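PDB 2H1T: hypothetical protein from Pseudomonas aeruginosa, which is of unknown function but probably binds glycolipids and may take part in glycolipid metabolism. Local coordinates for residues A[22-25]-A[30-33]; A[50-55]-A[103-108]; A[63-68]-A[132-137]; A[76-79]-A[85-88]. One frame throughout, in Å; residues are numbered along the deposited sequence.

How the interactions relate
Interactions 1 to 4 follow one another across the six-stranded antiparallel sheet: the hairpins of interactions 1 and 4 lie at its two sides, centres about 20 Å apart. Interactions 2 and 3, centres about 8 Å apart, fasten the middle of that sheet to strands 102-106 and 126-135 of the mixed sheet, where D104 O and I134 N are 2.8 Å apart. E22 couples interactions 1 and 2: its OE2 is 2.6 Å from Y50 OH. W86 couples interactions 4 and 2, with CH2 3.7 Å from I103 CG1. No substrate is bound, but ethanediol, probably from the crystallisation liquor, lies about 5 Å from the Y50 side chain.

Interaction 1 (A[22-25]-A[30-33]); sequences EALR and QAES. With EDO (1,2-ethanediol), chain D.
S33 OG donates a hydrogen bond of 2.6 Å to E22 OE2, meeting the anti lone pair, on the side of that oxygen turned from OE1. The glutamate gets there because CG stands anti to its backbone N (chi1 173°) and the chain beyond runs extended toward strand 30-38. Its carboxylate is also hydrogen-bonded outside the hairpin, OE2 to the Y50 hydroxyl and OE1 to that of S108.

The backbones form an antiparallel beta hairpin. R25 N donates to E32 O at 2.8 Å with an almost straight N-H...O angle of 176°, and E32 N returns a bond of 3.0 Å to R25 O. Beside this hydrogen-bonded pair, L24 and S33 face each other as a non-hydrogen-bonded pair.

On the R25 and E32 face the two side chains run alongside each other into a salt bridge, R25 NH2 to E32 OE1, 3.2 Å. The donor sits above the carboxylate, 68° out of its plane. Ethanediol O2 donates to the other oxygen, E32 OE2, at 2.8 Å.

Among apolar side chains, L24 CD2 packs against A31 CB at 4.1 Å. Strand 22-25 also pairs antiparallel with a strand of the second subunit, extending the sheet.

The chemistry thus divides by face: hydroxyl groups satisfy the buried E22 carboxylate, whereas the off-plane R25-E32 ion pair, nearer the surface, is probably the weaker hold.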
loop_
_atom_site.group_PDB
_atom_site.type_symbol
_atom_site.label_atom_id
_atom_site.label_comp_id
_atom_site.label_asym_id
_atom_site.label_seq_id
_atom_site.Cartn_x
_atom_site.Cartn_y
_atom_site.Cartn_z
ATOM N N GLU A 22 -3.776 1.386 -9.156
ATOM C CA GLU A 22 -2.868 2.328 -9.762
ATOM C C GLU A 22 -3.673 3.552 -10.197
ATOM O O GLU A 22 -4.717 3.435 -10.865
ATOM C CB GLU A 22 -2.148 1.688 -10.982
ATOM C CG GLU A 22 -1.306 2.667 -11.757
ATOM C CD GLU A 22 -0.482 2.081 -12.878
ATOM O OE1 GLU A 22 -0.794 0.990 -13.324
ATOM O OE2 GLU A 22 0.482 2.737 -13.305
ATOM N N ALA A 23 -3.163 4.724 -9.809
ATOM C CA ALA A 23 -3.701 6.021 -10.242
ATOM C C ALA A 23 -2.649 6.769 -11.053
ATOM O O ALA A 23 -1.545 7.090 -10.563
ATOM C CB ALA A 23 -4.129 6.839 -9.054
ATOM N N LEU A 24 -2.984 7.037 -12.309
ATOM C CA LEU A 24 -2.028 7.643 -13.212
ATOM C C LEU A 24 -2.529 8.986 -13.777
ATOM O O LEU A 24 -3.721 9.140 -14.082
ATOM C CB LEU A 24 -1.726 6.655 -14.335
ATOM C CG LEU A 24 -0.784 7.046 -15.472
ATOM C CD1 LEU A 24 -0.148 5.753 -16.018
ATOM C CD2 LEU A 24 -1.534 7.790 -16.570
ATOM N N ARG A 25 -1.599 9.928 -13.929
ATOM C CA ARG A 25 -1.880 11.196 -14.619
ATOM C C ARG A 25 -1.132 11.213 -15.952
ATOM O O ARG A 25 0.070 10.965 -15.995
ATOM C CB ARG A 25 -1.435 12.399 -13.795
ATOM C CG ARG A 25 -2.017 13.709 -14.307
ATOM C CD ARG A 25 -1.620 14.907 -13.444
ATOM N NE ARG A 25 -0.168 15.088 -13.432
ATOM C CZ ARG A 25 0.644 14.757 -12.437
ATOM N NH1 ARG A 25 0.171 14.235 -11.303
ATOM N NH2 ARG A 25 1.957 14.967 -12.575
ATOM N N GLN A 30 4.367 12.532 -21.318
ATOM C CA GLN A 30 4.780 11.904 -20.073
ATOM C C GLN A 30 3.603 11.484 -19.173
ATOM O O GLN A 30 2.468 11.911 -19.346
ATOM C CB GLN A 30 5.786 12.778 -19.316
ATOM C CG GLN A 30 5.226 14.045 -18.768
ATOM C CD GLN A 30 6.302 14.833 -18.043
ATOM O OE1 GLN A 30 7.144 15.470 -18.677
ATOM N NE2 GLN A 30 6.290 14.774 -16.723
ATOM N N ALA A 31 3.886 10.553 -18.276
ATOM C CA ALA A 31 2.921 10.103 -17.291
ATOM C C ALA A 31 3.605 9.996 -15.965
ATOM O O ALA A 31 4.819 9.754 -15.878
ATOM C CB ALA A 31 2.282 8.756 -17.658
ATOM N N GLU A 32 2.801 10.155 -14.931
ATOM C CA GLU A 32 3.238 9.954 -13.592
ATOM C C GLU A 32 2.181 9.152 -12.879
ATOM O O GLU A 32 0.981 9.438 -13.025
ATOM C CB GLU A 32 3.433 11.300 -12.933
ATOM C CG GLU A 32 4.316 11.207 -11.710
ATOM C CD GLU A 32 4.233 12.428 -10.815
ATOM O OE1 GLU A 32 3.086 12.843 -10.499
ATOM O OE2 GLU A 32 5.313 12.954 -10.414
ATOM N N SER A 33 2.639 8.161 -12.124
ATOM C CA SER A 33 1.777 7.178 -11.551
ATOM C C SER A 33 2.206 6.735 -10.152
ATOM O O SER A 33 3.389 6.748 -9.813
ATOM C CB SER A 33 1.721 5.962 -12.496
ATOM O OG SER A 33 0.857 4.984 -12.010
HETATM C C1 EDO D . 8.612 9.337 -8.846
HETATM O O1 EDO D . 9.405 8.433 -9.618
HETATM C C2 EDO D . 8.040 10.429 -9.744
HETATM O O2 EDO D . 6.703 10.810 -9.341
#

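Interaction 2 (A[50-55]-A[103-108]); sequences YRLRWD and IDIWPS
Y50 and L52 meet I105 where the two beta-sheets of this fold pack face to face: strand 45-54 belongs to the antiparallel sheet, strand 102-106 to the mixed one. The evidence is in the spacing, since the CA atoms of Y50 and I105 are 9.9 Å apart and no clear hydrogen bond joins the segments. The family is placed in the LolA/LolB clan.

The principal contact is a CH-pi interaction. I105 CD1 stands over one face of the Y50 ring, 3.7 Å from its centroid and 14° off the normal, displaced toward the rim at CE1 and CZ. Y50 presents that face because its CG lies between the backbone N and the carbonyl carbon (chi1 74°), while the isoleucine approaches from the opposite direction.

Purely aliphatic packing continues beside the ring: L52 CD1 and I105 CD1 reach toward each other tip to tip, 4.1 Å apart. F110, from a loop, touches both Y50 and L52.

The polar groups sit at the end of the ring. Y50 OH and S108 OG each have a hydrogen bond to the carboxylate of E22 on strand 16-26, which bridges the tyrosine and the serine across the sheet interface. S108 OG is also hydrogen-bonded to F110 N.

Strand 102-106 ends in a turn with a cis peptide before P107. It brings S108 N back to I105 O in a weak hydrogen bond of 3.1 Å, and P107 CB lies 3.5 Å above the plane of the W106 ring, over its centre.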
loop_
_atom_site.group_PDB
_atom_site.type_symbol
_atom_site.label_atom_id
_atom_site.label_comp_id
_atom_site.label_asym_id
_atom_site.label_seq_id
_atom_site.Cartn_x
_atom_site.Cartn_y
_atom_site.Cartn_z
ATOM N N TYR A 50 6.208 6.101 -10.290
ATOM C CA TYR A 50 7.044 6.153 -11.456
ATOM C C TYR A 50 6.651 7.247 -12.418
ATOM O O TYR A 50 5.514 7.713 -12.412
ATOM C CB TYR A 50 7.082 4.785 -12.143
ATOM C CG TYR A 50 5.820 4.364 -12.912
ATOM C CD1 TYR A 50 5.575 4.787 -14.234
ATOM C CD2 TYR A 50 4.920 3.444 -12.365
ATOM C CE1 TYR A 50 4.423 4.368 -14.919
ATOM C CE2 TYR A 50 3.799 2.991 -13.081
ATOM C CZ TYR A 50 3.570 3.455 -14.352
ATOM O OH TYR A 50 2.452 2.999 -15.037
ATOM N N ARG A 51 7.610 7.638 -13.234
ATOM C CA ARG A 51 7.344 8.611 -14.282
ATOM C C ARG A 51 7.996 8.137 -15.556
ATOM O O ARG A 51 9.172 7.760 -15.538
ATOM C CB ARG A 51 7.855 10.000 -13.856
ATOM C CG ARG A 51 7.754 11.079 -14.982
ATOM C CD ARG A 51 8.293 12.461 -14.564
ATOM N NE ARG A 51 9.692 12.444 -14.118
ATOM C CZ ARG A 51 10.768 12.532 -14.909
ATOM N NH1 ARG A 51 10.656 12.615 -16.245
ATOM N NH2 ARG A 51 11.980 12.525 -14.353
ATOM N N LEU A 52 7.230 8.150 -16.644
ATOM C CA LEU A 52 7.742 7.845 -17.976
ATOM C C LEU A 52 7.626 9.054 -18.876
ATOM O O LEU A 52 6.686 9.848 -18.767
ATOM C CB LEU A 52 6.989 6.660 -18.609
ATOM C CG LEU A 52 6.889 5.393 -17.750
ATOM C CD1 LEU A 52 6.045 4.323 -18.482
ATOM C CD2 LEU A 52 8.288 4.898 -17.354
ATOM N N ARG A 53 8.611 9.201 -19.756
ATOM C CA ARG A 53 8.606 10.272 -20.732
ATOM C C ARG A 53 8.991 9.661 -22.073
ATOM O O ARG A 53 9.916 8.853 -22.151
ATOM C CB ARG A 53 9.557 11.394 -20.317
ATOM C CG ARG A 53 9.685 12.533 -21.336
ATOM C CD ARG A 53 10.610 13.689 -20.860
ATOM N NE ARG A 53 11.986 13.230 -20.666
ATOM C CZ ARG A 53 12.868 13.043 -21.644
ATOM N NH1 ARG A 53 12.539 13.270 -22.906
ATOM N NH2 ARG A 53 14.091 12.624 -21.365
ATOM N N TRP A 54 8.281 10.055 -23.122
ATOM C CA TRP A 54 8.501 9.475 -24.471
ATOM C C TRP A 54 8.553 10.570 -25.504
ATOM O O TRP A 54 8.276 11.725 -25.172
ATOM C CB TRP A 54 7.391 8.490 -24.809
ATOM C CG TRP A 54 6.024 9.011 -24.622
ATOM C CD1 TRP A 54 5.244 9.603 -25.563
ATOM C CD2 TRP A 54 5.253 8.992 -23.405
ATOM N NE1 TRP A 54 4.033 9.951 -25.021
ATOM C CE2 TRP A 54 3.998 9.561 -23.708
ATOM C CE3 TRP A 54 5.465 8.459 -22.114
ATOM C CZ2 TRP A 54 2.979 9.679 -22.760
ATOM C CZ3 TRP A 54 4.436 8.557 -21.171
ATOM C CH2 TRP A 54 3.220 9.197 -21.492
ATOM N N ASP A 55 8.950 10.231 -26.736
ATOM C CA ASP A 55 9.003 11.217 -27.808
ATOM C C ASP A 55 7.704 11.330 -28.610
ATOM O O ASP A 55 6.693 10.709 -28.264
ATOM C CB ASP A 55 10.201 10.938 -28.736
ATOM C CG ASP A 55 10.042 9.670 -29.545
ATOM O OD1 ASP A 55 8.918 9.115 -29.662
ATOM O OD2 ASP A 55 11.060 9.242 -30.108
ATOM N N ILE A 103 9.048 -0.080 -22.628
ATOM C CA ILE A 103 9.081 -0.648 -21.284
ATOM C C ILE A 103 7.727 -1.344 -21.037
ATOM O O ILE A 103 6.697 -0.920 -21.561
ATOM C CB ILE A 103 9.362 0.450 -20.214
ATOM C CG1 ILE A 103 10.859 0.715 -20.120
ATOM C CG2 ILE A 103 8.924 0.041 -18.822
ATOM C CD1 ILE A 103 11.233 1.731 -18.999
ATOM N N ASP A 104 7.772 -2.419 -20.261
ATOM C CA ASP A 104 6.590 -3.114 -19.754
ATOM C C ASP A 104 6.808 -3.277 -18.246
ATOM O O ASP A 104 7.747 -3.948 -17.798
ATOM C CB ASP A 104 6.438 -4.462 -20.458
ATOM C CG ASP A 104 5.252 -5.284 -19.953
ATOM O OD1 ASP A 104 4.553 -4.878 -18.972
ATOM O OD2 ASP A 104 5.019 -6.378 -20.543
ATOM N N ILE A 105 5.953 -2.625 -17.477
ATOM C CA ILE A 105 6.036 -2.636 -16.003
ATOM C C ILE A 105 4.942 -3.590 -15.573
ATOM O O ILE A 105 3.803 -3.429 -16.000
ATOM C CB ILE A 105 5.676 -1.248 -15.398
ATOM C CG1 ILE A 105 6.719 -0.165 -15.739
ATOM C CG2 ILE A 105 5.545 -1.371 -13.882
ATOM C CD1 ILE A 105 6.166 1.252 -15.762
ATOM N N TRP A 106 5.272 -4.522 -14.681
ATOM C CA TRP A 106 4.273 -5.335 -13.935
ATOM C C TRP A 106 4.242 -4.762 -12.520
ATOM O O TRP A 106 5.293 -4.507 -11.935
ATOM C CB TRP A 106 4.657 -6.838 -13.863
ATOM C CG TRP A 106 3.842 -7.588 -12.849
ATOM C CD1 TRP A 106 4.168 -7.871 -11.527
ATOM C CD2 TRP A 106 2.512 -8.106 -13.040
ATOM N NE1 TRP A 106 3.102 -8.509 -10.903
ATOM C CE2 TRP A 106 2.090 -8.676 -11.811
ATOM C CE3 TRP A 106 1.629 -8.108 -14.122
ATOM C CZ2 TRP A 106 0.836 -9.265 -11.653
ATOM C CZ3 TRP A 106 0.376 -8.704 -13.959
ATOM C CH2 TRP A 106 -0.001 -9.268 -12.736
ATOM N N PRO A 107 3.056 -4.618 -11.935
ATOM C CA PRO A 107 1.729 -4.844 -12.496
ATOM C C PRO A 107 1.062 -3.579 -13.006
ATOM O O PRO A 107 0.426 -2.851 -12.234
ATOM C CB PRO A 107 0.972 -5.396 -11.287
ATOM C CG PRO A 107 1.582 -4.748 -10.129
ATOM C CD PRO A 107 2.986 -4.394 -10.470
ATOM N N SER A 108 1.148 -3.328 -14.312
ATOM C CA SER A 108 0.452 -2.157 -14.866
ATOM C C SER A 108 -0.018 -2.364 -16.283
ATOM O O SER A 108 0.770 -2.651 -17.179
ATOM C CB SER A 108 1.293 -0.893 -14.811
ATOM O OG SER A 108 0.645 0.204 -15.460
#

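Interaction 3 (A[63-68]-A[132-137]); sequences AVFHVE and LYIEAP
H66 NE2 donates to E68 OE2 at 2.7 Å, with F65 and V67 of the same strand turned instead toward segment 132-137. The bond is nearly straight (174°) and lies in the imidazole plane, using the anti lone pair of the carboxylate oxygen. A second bond within a segment runs from Y133 OH to E135 OE1 at 2.8 Å. Its donor is on the anti side but 23° out of the carboxylate plane.

Between the two segments the contact is one of van der Waals packing, mostly apolar. I134 CD1 approaches the far end of the F65 ring obliquely, 3.8 Å from CZ and nearly as close to CE2. F65 also touches Y50 and L139, and I134 packs on I103, so the pair sits within the layer between the two sheets.

V67 meets P137, the first residue after a cis peptide beyond strand 126-135. With chi1 at 57°, V67 CG1 lies between the backbone N and the carbonyl carbon, and its nearest partner is the carbonyl oxygen, P137 O, at 3.7 Å. V67 CG2 comes to 4.2 Å from P137 CB.

No hydrogen bond crosses from one segment to the other. H66 and E68, like Y133 and E135, pair within their own segments, while F65, V67 and I134 turn to the opposite segment, which implies that van der Waals packing and burial of hydrocarbon hold the sheets together here.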
loop_
_atom_site.group_PDB
_atom_site.type_symbol
_atom_site.label_atom_id
_atom_site.label_comp_id
_atom_site.label_asym_id
_atom_site.label_seq_id
_atom_site.Cartn_x
_atom_site.Cartn_y
_atom_site.Cartn_z
ATOM N N ALA A 63 12.737 6.888 -17.924
ATOM C CA ALA A 63 11.899 6.269 -16.912
ATOM C C ALA A 63 12.550 6.444 -15.529
ATOM O O ALA A 63 13.730 6.215 -15.378
ATOM C CB ALA A 63 11.702 4.796 -17.243
ATOM N N VAL A 64 11.755 6.849 -14.542
ATOM C CA VAL A 64 12.180 6.992 -13.151
ATOM C C VAL A 64 11.210 6.238 -12.239
ATOM O O VAL A 64 9.994 6.392 -12.367
ATOM C CB VAL A 64 12.208 8.493 -12.736
ATOM C CG1 VAL A 64 12.750 8.649 -11.355
ATOM C CG2 VAL A 64 13.033 9.289 -13.710
ATOM N N PHE A 65 11.764 5.425 -11.345
ATOM C CA PHE A 65 11.044 4.570 -10.414
ATOM C C PHE A 65 11.495 4.792 -8.985
ATOM O O PHE A 65 12.691 4.952 -8.730
ATOM C CB PHE A 65 11.356 3.109 -10.724
ATOM C CG PHE A 65 10.931 2.674 -12.090
ATOM C CD1 PHE A 65 9.632 2.213 -12.321
ATOM C CD2 PHE A 65 11.841 2.677 -13.156
ATOM C CE1 PHE A 65 9.239 1.822 -13.607
ATOM C CE2 PHE A 65 11.449 2.291 -14.420
ATOM C CZ PHE A 65 10.154 1.855 -14.650
ATOM N N HIS A 66 10.539 4.726 -8.046
ATOM C CA HIS A 66 10.823 4.880 -6.616
ATOM C C HIS A 66 9.845 3.950 -5.984
ATOM O O HIS A 66 8.626 4.108 -6.158
ATOM C CB HIS A 66 10.588 6.329 -6.139
ATOM C CG HIS A 66 10.617 6.514 -4.655
ATOM N ND1 HIS A 66 11.614 7.215 -4.014
ATOM C CD2 HIS A 66 9.730 6.162 -3.696
ATOM C CE1 HIS A 66 11.372 7.232 -2.714
ATOM N NE2 HIS A 66 10.224 6.617 -2.498
ATOM N N VAL A 67 10.377 2.912 -5.355
ATOM C CA VAL A 67 9.552 1.903 -4.697
ATOM C C VAL A 67 9.876 1.858 -3.228
ATOM O O VAL A 67 11.031 1.807 -2.848
ATOM C CB VAL A 67 9.736 0.502 -5.294
ATOM C CG1 VAL A 67 11.173 0.056 -5.245
ATOM C CG2 VAL A 67 8.878 -0.489 -4.565
ATOM N N GLU A 68 8.838 1.852 -2.413
ATOM C CA GLU A 68 8.987 1.664 -0.986
ATOM C C GLU A 68 8.274 0.394 -0.516
ATOM O O GLU A 68 7.099 0.152 -0.830
ATOM C CB GLU A 68 8.455 2.869 -0.221
ATOM C CG GLU A 68 8.807 4.211 -0.802
ATOM C CD GLU A 68 8.529 5.368 0.165
ATOM O OE1 GLU A 68 7.806 5.172 1.192
ATOM O OE2 GLU A 68 9.060 6.471 -0.108
ATOM N N LEU A 132 11.426 -3.988 -22.685
ATOM C CA LEU A 132 12.198 -3.997 -21.426
ATOM C C LEU A 132 11.260 -4.218 -20.233
ATOM O O LEU A 132 10.522 -3.334 -19.810
ATOM C CB LEU A 132 13.054 -2.721 -21.307
ATOM C CG LEU A 132 13.955 -2.617 -20.111
ATOM C CD1 LEU A 132 14.993 -3.784 -20.105
ATOM C CD2 LEU A 132 14.676 -1.237 -20.117
ATOM N N TYR A 133 11.274 -5.439 -19.708
ATOM C CA TYR A 133 10.269 -5.883 -18.738
ATOM C C TYR A 133 10.841 -5.594 -17.360
ATOM O O TYR A 133 11.944 -6.057 -17.018
ATOM C CB TYR A 133 10.010 -7.363 -18.887
ATOM C CG TYR A 133 9.088 -7.938 -17.824
ATOM C CD1 TYR A 133 7.721 -7.606 -17.806
ATOM C CD2 TYR A 133 9.563 -8.823 -16.855
ATOM C CE1 TYR A 133 6.850 -8.134 -16.847
ATOM C CE2 TYR A 133 8.690 -9.347 -15.900
ATOM C CZ TYR A 133 7.349 -8.999 -15.900
ATOM O OH TYR A 133 6.527 -9.536 -14.910
ATOM N N ILE A 134 10.083 -4.838 -16.575
ATOM C CA ILE A 134 10.493 -4.404 -15.220
ATOM C C ILE A 134 9.339 -4.782 -14.284
ATOM O O ILE A 134 8.240 -4.241 -14.377
ATOM C CB ILE A 134 10.731 -2.866 -15.173
ATOM C CG1 ILE A 134 11.680 -2.460 -16.291
ATOM C CG2 ILE A 134 11.303 -2.432 -13.770
ATOM C CD1 ILE A 134 11.795 -0.958 -16.551
ATOM N N GLU A 135 9.617 -5.732 -13.405
ATOM C CA GLU A 135 8.636 -6.284 -12.478
ATOM C C GLU A 135 8.841 -5.664 -11.119
ATOM O O GLU A 135 9.903 -5.850 -10.492
ATOM C CB GLU A 135 8.785 -7.797 -12.447
ATOM C CG GLU A 135 7.727 -8.543 -11.747
ATOM C CD GLU A 135 8.000 -10.055 -11.766
ATOM O OE1 GLU A 135 8.004 -10.675 -12.866
ATOM O OE2 GLU A 135 8.187 -10.612 -10.671
ATOM N N ALA A 136 7.829 -4.923 -10.650
ATOM C CA ALA A 136 7.857 -4.449 -9.265
ATOM C C ALA A 136 7.564 -5.638 -8.330
ATOM O O ALA A 136 6.824 -6.549 -8.702
ATOM C CB ALA A 136 6.811 -3.342 -9.045
ATOM N N PRO A 137 8.067 -5.576 -7.083
ATOM C CA PRO A 137 8.857 -4.468 -6.494
ATOM C C PRO A 137 10.378 -4.449 -6.727
ATOM O O PRO A 137 11.028 -3.465 -6.376
ATOM C CB PRO A 137 8.548 -4.612 -4.988
ATOM C CG PRO A 137 8.277 -6.052 -4.788
ATOM C CD PRO A 137 7.726 -6.597 -6.070
#

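Interaction 4 (A[76-79]-A[85-88]); sequences LHLL and HWQD
W86 sets its indole beside the L78 side chain and the L79 carbonyl in a beta hairpin formed by strands 72-80 and 86-88, the latter an edge strand of the antiparallel sheet within this chain. CG stands anti to the carbonyl carbon (chi1 -66°), which carries the indole past L79 O toward L78. CB lies 3.8 Å from L79 O. In the six-membered ring, CE3 approaches that same oxygen to 3.7 Å, obliquely to the ring. CZ3 comes next, 4.1 Å from L78 CB, which sits at the ring edge and near its plane. CZ3 also packs on L132 of strand 126-135, carrying the tryptophan into the layer between the sheets. At the tip, CH2 packs on I103 of strand 102-106. On the five-membered ring, NE1 is hydrogen-bonded to C100 O, so the buried polar atom of the indole is satisfied, which probably restrains the ring's rotation.

The hairpin backbone fixes where this side chain starts. L79 N donates to Q87 O at 2.8 Å with an angle of 176°, and Q87 N donates back to L79 O over the same 2.8 Å, at 162°. L78 and D88 form the adjoining non-hydrogen-bonded pair.

Outside the pairing, H77 NE2 is hydrogen-bonded to E62 OE2, and D88 OD1 to E92 N. Carbonyl oxygens take up CA-H...O contacts along the ladder: W86 CA is 3.3 Å from L79 O, and D88 CA is 3.5 Å from H77 O.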
loop_
_atom_site.group_PDB
_atom_site.type_symbol
_atom_site.label_atom_id
_atom_site.label_comp_id
_atom_site.label_asym_id
_atom_site.label_seq_id
_atom_site.Cartn_x
_atom_site.Cartn_y
_atom_site.Cartn_z
ATOM N N LEU A 76 15.294 3.441 -9.440
ATOM C CA LEU A 76 15.833 3.109 -10.767
ATOM C C LEU A 76 15.597 4.275 -11.724
ATOM O O LEU A 76 14.485 4.809 -11.820
ATOM C CB LEU A 76 15.186 1.825 -11.293
ATOM C CG LEU A 76 15.558 1.335 -12.710
ATOM C CD1 LEU A 76 17.068 0.939 -12.778
ATOM C CD2 LEU A 76 14.670 0.162 -13.115
ATOM N N HIS A 77 16.663 4.672 -12.421
ATOM C CA HIS A 77 16.621 5.731 -13.426
ATOM C C HIS A 77 17.209 5.217 -14.742
ATOM O O HIS A 77 18.392 4.903 -14.821
ATOM C CB HIS A 77 17.447 6.930 -12.969
ATOM C CG HIS A 77 17.248 8.161 -13.805
ATOM N ND1 HIS A 77 18.019 9.290 -13.652
ATOM C CD2 HIS A 77 16.371 8.442 -14.800
ATOM C CE1 HIS A 77 17.631 10.214 -14.522
ATOM N NE2 HIS A 77 16.621 9.727 -15.223
ATOM N N LEU A 78 16.378 5.146 -15.774
ATOM C CA LEU A 78 16.789 4.663 -17.092
ATOM C C LEU A 78 16.601 5.746 -18.143
ATOM O O LEU A 78 15.637 6.536 -18.095
ATOM C CB LEU A 78 15.946 3.420 -17.488
ATOM C CG LEU A 78 16.107 2.173 -16.629
ATOM C CD1 LEU A 78 15.089 1.159 -17.005
ATOM C CD2 LEU A 78 17.553 1.600 -16.761
ATOM N N LEU A 79 17.597 5.837 -19.025
ATOM C CA LEU A 79 17.519 6.690 -20.201
ATOM C C LEU A 79 17.596 5.787 -21.437
ATOM O O LEU A 79 18.329 4.820 -21.459
ATOM C CB LEU A 79 18.628 7.762 -20.216
ATOM C CG LEU A 79 18.465 9.028 -19.343
ATOM C CD1 LEU A 79 19.757 9.859 -19.288
ATOM C CD2 LEU A 79 17.322 9.960 -19.777
ATOM N N HIS A 85 18.958 1.905 -27.453
ATOM C CA HIS A 85 20.189 1.992 -26.645
ATOM C C HIS A 85 19.893 2.649 -25.320
ATOM O O HIS A 85 19.323 3.731 -25.253
ATOM C CB HIS A 85 21.308 2.735 -27.391
ATOM C CG HIS A 85 21.463 2.278 -28.802
ATOM N ND1 HIS A 85 20.943 2.978 -29.870
ATOM C CD2 HIS A 85 22.019 1.160 -29.319
ATOM C CE1 HIS A 85 21.177 2.314 -30.985
ATOM N NE2 HIS A 85 21.843 1.216 -30.679
ATOM N N TRP A 86 20.275 1.955 -24.257
ATOM C CA TRP A 86 19.891 2.356 -22.909
ATOM C C TRP A 86 21.039 2.731 -22.063
ATOM O O TRP A 86 22.166 2.250 -22.243
ATOM C CB TRP A 86 19.170 1.205 -22.240
ATOM C CG TRP A 86 17.852 0.903 -22.922
ATOM C CD1 TRP A 86 17.679 0.303 -24.141
ATOM C CD2 TRP A 86 16.550 1.254 -22.451
ATOM N NE1 TRP A 86 16.337 0.210 -24.421
ATOM C CE2 TRP A 86 15.626 0.814 -23.415
ATOM C CE3 TRP A 86 16.070 1.906 -21.310
ATOM C CZ2 TRP A 86 14.256 1.007 -23.265
ATOM C CZ3 TRP A 86 14.697 2.059 -21.146
ATOM C CH2 TRP A 86 13.814 1.615 -22.127
ATOM N N GLN A 87 20.764 3.554 -21.066
ATOM C CA GLN A 87 21.774 3.772 -20.057
ATOM C C GLN A 87 21.143 4.127 -18.755
ATOM O O GLN A 87 19.945 4.435 -18.694
ATOM C CB GLN A 87 22.771 4.815 -20.483
ATOM C CG GLN A 87 22.219 6.151 -20.785
ATOM C CD GLN A 87 23.282 7.029 -21.412
ATOM O OE1 GLN A 87 23.754 7.973 -20.797
ATOM N NE2 GLN A 87 23.702 6.685 -22.622
ATOM N N ASP A 88 21.941 4.040 -17.701
ATOM C CA ASP A 88 21.462 4.388 -16.366
ATOM C C ASP A 88 21.556 5.873 -16.136
ATOM O O ASP A 88 22.092 6.598 -16.974
ATOM C CB ASP A 88 22.185 3.586 -15.260
ATOM C CG ASP A 88 23.689 3.942 -15.093
ATOM O OD1 ASP A 88 24.205 4.917 -15.686
ATOM O OD2 ASP A 88 24.385 3.200 -14.352
#